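Local coordinates for protein glucose-6-phosphate isomerase (Thermus thermophilus, PDB 1ZZG) that probably catalyses the reversible isomerization of glucose 6-phosphate to fructose 6-phosphate, a shared step of glycolysis and gluconeogenesis, at residues L209-G212 with A213-A216; L377-H380 with L381-T385; K82-E85 with A86-E90. All coordinates share one frame; numbering follows the deposited sequence.

Contact 1 of 3, residues L209-G212 with A213-A216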
# COMPACT_ATOMS: atom_id res chain seq x y z
N LEU A 209 -24.18 -4.50 0.71
CA LEU A 209 -23.11 -4.31 -0.26
C LEU A 209 -23.69 -4.37 -1.68
O LEU A 209 -23.42 -3.49 -2.50
CB LEU A 209 -22.04 -5.39 -0.08
CG LEU A 209 -20.79 -5.29 -0.95
CD1 LEU A 209 -19.91 -4.12 -0.50
CD2 LEU A 209 -20.03 -6.61 -0.84
N LEU A 210 -24.48 -5.40 -1.97
CA LEU A 210 -25.05 -5.57 -3.30
C LEU A 210 -26.11 -4.50 -3.62
O LEU A 210 -26.26 -4.08 -4.77
CB LEU A 210 -25.64 -6.98 -3.47
CG LEU A 210 -24.66 -8.15 -3.25
CD1 LEU A 210 -25.35 -9.47 -3.54
CD2 LEU A 210 -23.43 -7.99 -4.16
N MET A 211 -26.83 -4.06 -2.60
CA MET A 211 -27.84 -3.01 -2.78
C MET A 211 -27.14 -1.73 -3.24
O MET A 211 -27.62 -1.05 -4.14
CB MET A 211 -28.56 -2.73 -1.47
CG MET A 211 -29.44 -3.86 -0.97
SD MET A 211 -30.10 -3.43 0.66
CE MET A 211 -30.66 -1.72 0.33
N GLY A 212 -26.03 -1.40 -2.60
CA GLY A 212 -25.28 -0.21 -2.98
C GLY A 212 -24.77 -0.33 -4.41
O GLY A 212 -24.79 0.65 -5.16
N ALA A 213 -24.32 -1.52 -4.79
CA ALA A 213 -23.82 -1.73 -6.14
C ALA A 213 -24.97 -1.55 -7.14
O ALA A 213 -24.79 -1.02 -8.23
CB ALA A 213 -23.19 -3.13 -6.28
N ARG A 214 -26.16 -2.00 -6.74
CA ARG A 214 -27.36 -1.86 -7.59
C ARG A 214 -27.62 -0.37 -7.83
O ARG A 214 -28.00 0.04 -8.93
CB ARG A 214 -28.56 -2.50 -6.90
CG ARG A 214 -29.79 -2.69 -7.78
CD ARG A 214 -30.85 -3.49 -7.03
NE ARG A 214 -30.24 -4.63 -6.36
CZ ARG A 214 -30.68 -5.16 -5.22
NH1 ARG A 214 -31.75 -4.66 -4.62
NH2 ARG A 214 -30.03 -6.18 -4.67
N LYS A 215 -27.43 0.45 -6.80
CA LYS A 215 -27.64 1.89 -6.94
C LYS A 215 -26.69 2.43 -8.00
O LYS A 215 -27.09 3.25 -8.83
CB LYS A 215 -27.39 2.60 -5.61
CG LYS A 215 -28.31 2.14 -4.47
CD LYS A 215 -29.78 2.37 -4.81
CE LYS A 215 -30.10 3.85 -4.95
NZ LYS A 215 -31.55 4.09 -5.26
N ALA A 216 -25.44 1.97 -7.98
CA ALA A 216 -24.45 2.40 -8.96
C ALA A 216 -24.93 2.01 -10.36
O ALA A 216 -24.81 2.79 -11.30
CB ALA A 216 -23.10 1.75 -8.66

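Contact 2 of 3, residues L377-H380 with L381-T385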
# COMPACT_ATOMS: atom_id res chain seq x y z
N LEU A 377 -19.61 2.75 -4.35
CA LEU A 377 -18.35 3.29 -4.87
C LEU A 377 -17.60 2.31 -5.78
O LEU A 377 -17.18 2.66 -6.88
CB LEU A 377 -17.44 3.73 -3.72
CG LEU A 377 -16.04 4.23 -4.12
CD1 LEU A 377 -16.17 5.37 -5.13
CD2 LEU A 377 -15.29 4.69 -2.88
N MET A 378 -17.43 1.08 -5.31
CA MET A 378 -16.73 0.07 -6.10
C MET A 378 -17.41 -0.21 -7.44
O MET A 378 -16.75 -0.27 -8.48
CB MET A 378 -16.59 -1.22 -5.29
CG MET A 378 -15.64 -1.08 -4.11
SD MET A 378 -15.49 -2.59 -3.10
CE MET A 378 -14.43 -3.58 -4.17
N GLN A 379 -18.73 -0.38 -7.43
CA GLN A 379 -19.46 -0.66 -8.67
C GLN A 379 -19.38 0.57 -9.59
O GLN A 379 -19.32 0.44 -10.81
CB GLN A 379 -20.92 -0.99 -8.36
CG GLN A 379 -21.71 -1.46 -9.59
CD GLN A 379 -21.42 -2.90 -9.97
OE1 GLN A 379 -20.49 -3.51 -9.45
NE2 GLN A 379 -22.22 -3.45 -10.88
N HIS A 380 -19.40 1.76 -8.98
CA HIS A 380 -19.30 3.02 -9.72
C HIS A 380 -17.99 3.07 -10.49
O HIS A 380 -17.95 3.46 -11.65
CB HIS A 380 -19.38 4.20 -8.75
CG HIS A 380 -18.99 5.52 -9.35
ND1 HIS A 380 -19.90 6.53 -9.59
CD2 HIS A 380 -17.78 5.99 -9.75
CE1 HIS A 380 -19.27 7.57 -10.11
NE2 HIS A 380 -17.99 7.27 -10.22
N LEU A 381 -16.90 2.69 -9.81
CA LEU A 381 -15.58 2.71 -10.43
C LEU A 381 -15.44 1.67 -11.53
O LEU A 381 -14.75 1.91 -12.53
CB LEU A 381 -14.50 2.51 -9.36
CG LEU A 381 -14.43 3.71 -8.41
CD1 LEU A 381 -13.56 3.39 -7.21
CD2 LEU A 381 -13.89 4.93 -9.16
N MET A 382 -16.10 0.53 -11.37
CA MET A 382 -16.04 -0.48 -12.41
C MET A 382 -16.73 0.05 -13.66
O MET A 382 -16.25 -0.16 -14.77
CB MET A 382 -16.67 -1.80 -11.93
CG MET A 382 -15.77 -2.53 -10.93
SD MET A 382 -16.33 -4.18 -10.41
CE MET A 382 -17.26 -3.77 -8.93
N TRP A 383 -17.85 0.76 -13.49
CA TRP A 383 -18.56 1.35 -14.63
C TRP A 383 -17.68 2.42 -15.26
O TRP A 383 -17.54 2.49 -16.48
CB TRP A 383 -19.88 1.98 -14.20
CG TRP A 383 -21.01 1.03 -14.11
CD1 TRP A 383 -21.54 0.47 -12.99
CD2 TRP A 383 -21.79 0.53 -15.21
NE1 TRP A 383 -22.61 -0.34 -13.31
CE2 TRP A 383 -22.78 -0.33 -14.67
CE3 TRP A 383 -21.75 0.72 -16.60
CZ2 TRP A 383 -23.72 -0.99 -15.46
CZ3 TRP A 383 -22.69 0.06 -17.40
CH2 TRP A 383 -23.66 -0.79 -16.82
N GLN A 384 -17.11 3.28 -14.42
CA GLN A 384 -16.23 4.34 -14.88
C GLN A 384 -15.16 3.74 -15.77
O GLN A 384 -14.91 4.22 -16.87
CB GLN A 384 -15.56 5.02 -13.69
CG GLN A 384 -14.34 5.86 -14.04
CD GLN A 384 -13.68 6.44 -12.81
OE1 GLN A 384 -14.26 7.27 -12.12
NE2 GLN A 384 -12.45 6.00 -12.53
N THR A 385 -14.55 2.66 -15.28
CA THR A 385 -13.50 1.98 -16.02
C THR A 385 -14.00 1.37 -17.34
O THR A 385 -13.33 1.48 -18.37
CB THR A 385 -12.87 0.88 -15.14
OG1 THR A 385 -12.36 1.47 -13.94
CG2 THR A 385 -11.73 0.19 -15.89

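Contact 3 of 3, residues K82-E85 with A86-E90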
# COMPACT_ATOMS: atom_id res chain seq x y z
N LYS A 82 -9.49 -8.17 0.38
CA LYS A 82 -8.75 -7.34 1.34
C LYS A 82 -9.43 -6.00 1.59
O LYS A 82 -9.60 -5.59 2.73
CB LYS A 82 -7.31 -7.06 0.87
CG LYS A 82 -6.29 -8.16 1.16
CD LYS A 82 -4.86 -7.64 0.98
CE LYS A 82 -3.83 -8.71 1.35
NZ LYS A 82 -2.44 -8.19 1.30
N ALA A 83 -9.80 -5.32 0.51
CA ALA A 83 -10.45 -4.02 0.63
C ALA A 83 -11.74 -4.09 1.45
O ALA A 83 -11.98 -3.23 2.31
CB ALA A 83 -10.74 -3.46 -0.76
N LEU A 84 -12.56 -5.11 1.20
CA LEU A 84 -13.83 -5.27 1.89
C LEU A 84 -13.72 -5.76 3.34
O LEU A 84 -14.35 -5.21 4.25
CB LEU A 84 -14.73 -6.21 1.08
CG LEU A 84 -15.21 -5.68 -0.28
CD1 LEU A 84 -15.86 -6.80 -1.10
CD2 LEU A 84 -16.21 -4.54 -0.07
N GLU A 85 -12.92 -6.80 3.55
CA GLU A 85 -12.75 -7.36 4.89
C GLU A 85 -12.11 -6.37 5.86
O GLU A 85 -12.49 -6.32 7.03
CB GLU A 85 -11.91 -8.64 4.82
CG GLU A 85 -11.75 -9.38 6.16
CD GLU A 85 -10.51 -8.97 6.92
OE1 GLU A 85 -9.42 -8.92 6.31
OE2 GLU A 85 -10.61 -8.70 8.15
N ALA A 86 -11.15 -5.59 5.38
CA ALA A 86 -10.48 -4.61 6.23
C ALA A 86 -11.46 -3.54 6.69
O ALA A 86 -11.37 -3.03 7.80
CB ALA A 86 -9.32 -3.97 5.47
N ALA A 87 -12.42 -3.22 5.83
CA ALA A 87 -13.39 -2.19 6.14
C ALA A 87 -14.61 -2.65 6.94
O ALA A 87 -15.20 -1.87 7.69
CB ALA A 87 -13.84 -1.51 4.86
N PHE A 88 -14.98 -3.92 6.79
CA PHE A 88 -16.18 -4.39 7.46
C PHE A 88 -16.08 -5.62 8.35
O PHE A 88 -17.07 -6.31 8.55
CB PHE A 88 -17.26 -4.61 6.40
CG PHE A 88 -17.45 -3.44 5.48
CD1 PHE A 88 -17.82 -2.20 5.98
CD2 PHE A 88 -17.25 -3.58 4.11
CE1 PHE A 88 -17.99 -1.10 5.14
CE2 PHE A 88 -17.41 -2.49 3.25
CZ PHE A 88 -17.78 -1.24 3.76
N ASN A 89 -14.90 -5.91 8.89
CA ASN A 89 -14.78 -7.07 9.75
C ASN A 89 -15.46 -6.76 11.09
O ASN A 89 -15.02 -5.90 11.84
CB ASN A 89 -13.31 -7.43 9.99
CG ASN A 89 -13.15 -8.78 10.65
OD1 ASN A 89 -13.86 -9.10 11.60
ND2 ASN A 89 -12.21 -9.59 10.16
N GLU A 90 -16.56 -7.46 11.36
CA GLU A 90 -17.31 -7.27 12.60
C GLU A 90 -17.17 -8.46 13.53
O GLU A 90 -17.28 -8.33 14.75
CB GLU A 90 -18.81 -7.10 12.29
CG GLU A 90 -19.18 -5.99 11.33
CD GLU A 90 -18.85 -4.61 11.86
OE1 GLU A 90 -18.91 -4.42 13.09
OE2 GLU A 90 -18.53 -3.71 11.04

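Contact 1 of 3, residues L209-G212 with A213-A216
Arg214 folds back along the helix so that its guanidinium lies above Met211, with the CA of Met211 4.3 Å from the plane and over the centre of the group. The chain leaves the backbone with CG anti to N (chi1 -168°), then bends at chi3, and this turns the flat end back toward the preceding turn. The Met211 chain leads away; its nearest approach is made by CG, 4.4 Å from Arg214 NH1, a loose one on an outer side of the helix. Outside the helix, Arg214 NH2 donates to the carbonyl oxygen of Pro47.

Lys215 takes another course. Its CG, anti to the carbonyl carbon, rests 3.3 Å from Met211 O, and its CB sits equally close to Gly212 O, so the aliphatic root covers two backbone carbonyls while the bent chain carries NZ away to a salt bridge with Glu218. Underneath run the regular bonds: Arg214 N to Leu210 O at 2.9 Å, Lys215 N to Met211 O at 3.1 Å, and Ala216 N to Gly212 O at 3.2 Å.

Leu209, Ala213 and Ala216 belong to the buried part of the surface. Leu209 meets Leu196 and Leu199 of helix 193-201, and the two small alanine methyls let helix 371-391 come in close. Polar chains lying along one side of regular i to i+4 backbone bonding, with small and apolar residues on another, mark helix 206-221 as an amphipathic alpha-helix packed against the interior.

Contact 2 of 3, residues L377-H380 with L381-T385
Leu377 and Leu381 meet one helical turn apart through their CD1 methyls, 3.9 Å from each other, and CG of Leu381 also settles 3.3 Å from Leu377 O. On another side of the helix Met382 bends at chi3 (-93°) and brings CE to 3.3 Å from Gln379 OE1; the same methyl is near Met378 O, so a soft terminal group covers two oxygens.

Gln379 also faces Trp383. Its CG packs 3.9 Å from Trp383 CD1, and the amide and indole planes stand 78° apart. The ring carbon CD1 in turn lies 3.1 Å from Gln379 O, which sits at the indole edge, near its plane. The polar ends of this pair do not bond to each other: Gln379 NE2 and Trp383 NE1 both donate to Asn217 OD1, a single acceptor that fixes amide and indole together, and NE2 has a second partner in Trp43 O.

A similar pairing recurs at His380 and Gln384. Gln384 OE1 lies at the edge of the imidazole, 4.2 Å from NE2, and both atoms bond instead to Thr232 OG1, which bridges them. Further along, Leu381 O accepts Thr385 N and, at 2.8 Å, Thr385 OG1 from the opposite face of its plane, so the buried hydroxyl is satisfied within its own helix.

This is a buried helix whose polar side chains pair through shared partners on its neighbours: Thr232 belongs to helix 228-238 and Asn217 to helix 206-221, while Leu377 and Thr385 lean on helix 257-269, and Trp43 meets Trp383 edge-to-face.

Contact 3 of 3, residues K82-E85 with A86-E90
The backbone is helical from Lys82 to Ala87, with Ala86 N bonded to Lys82 O at 3.1 Å; Leu84 O receives both Phe88 N at 2.9 Å and, weakly, Ala87 N, and the chain then leaves toward Asn89.

A side-chain hydrogen bond joins Glu85 to Asn89. The two groups lie side by side and point the same way, and Asn89 ND2 donates to Glu85 OE2 over 2.7 Å in an almost straight line, 175° at the hydrogen. The oxygen is met on the anti side and somewhat above the carboxylate plane, whereas it lies in the plane of the amide; carboxylate and amide are turned 84° to each other. Glu85 starts out extended (chi1 -175°) and turns at chi2, which swings the carboxylate forward, toward the C-terminal end of the helix and Asn89. Tyr97 OH bonds to the other oxygen, OE1, so the carboxylate is held at two points.

Asn89 is used at both ends of its amide: OD1 accepts from Gly92 N, and ND2 also donates to Val93 O. It thus ties the helix end to the turn that follows.

The apolar side is carried by Leu84 and Phe88. Leu84 CD2 touches Phe88 CE2 at 4.1 Å, while the methyl of Ala87 sits 3.9 Å above the middle of the phenyl ring. Phe88 continues onto Pro371 and Val374 of helix 371-391. Lys82 NZ forms a salt bridge with Asp99, and its chain packs on Lys290 of the second subunit.

Helix 79-88 is the crossover of a beta-alpha-beta unit, between strands 68-72 and 94-98 of a five-stranded parallel sheet, and Asn89 secures the turn from helix to second strand, in keeping with the alpha/beta fold of the SIS clan.

How the contacts relate
From the N terminus the order is contact 3, contact 1, contact 2. Each lies within a single stretch of chain, so none closes a long loop; they run in series, without nesting or crossing. Their helices nevertheless converge. Leu84 CD2 of contact 3 meets Leu209 CD1 of contact 1 and Met378 SD of contact 2, each at 3.7 Å, making this leucine a meeting point of all three. Contacts 1 and 2 are more closely joined, with Ala216 CB 3.5 Å from Gln379 CB. Helix 79-88, from the parallel-sheet part of the fold, is thereby tied to helices 206-221 and 371-391, the latter following strand 360-366 of the mixed sheet.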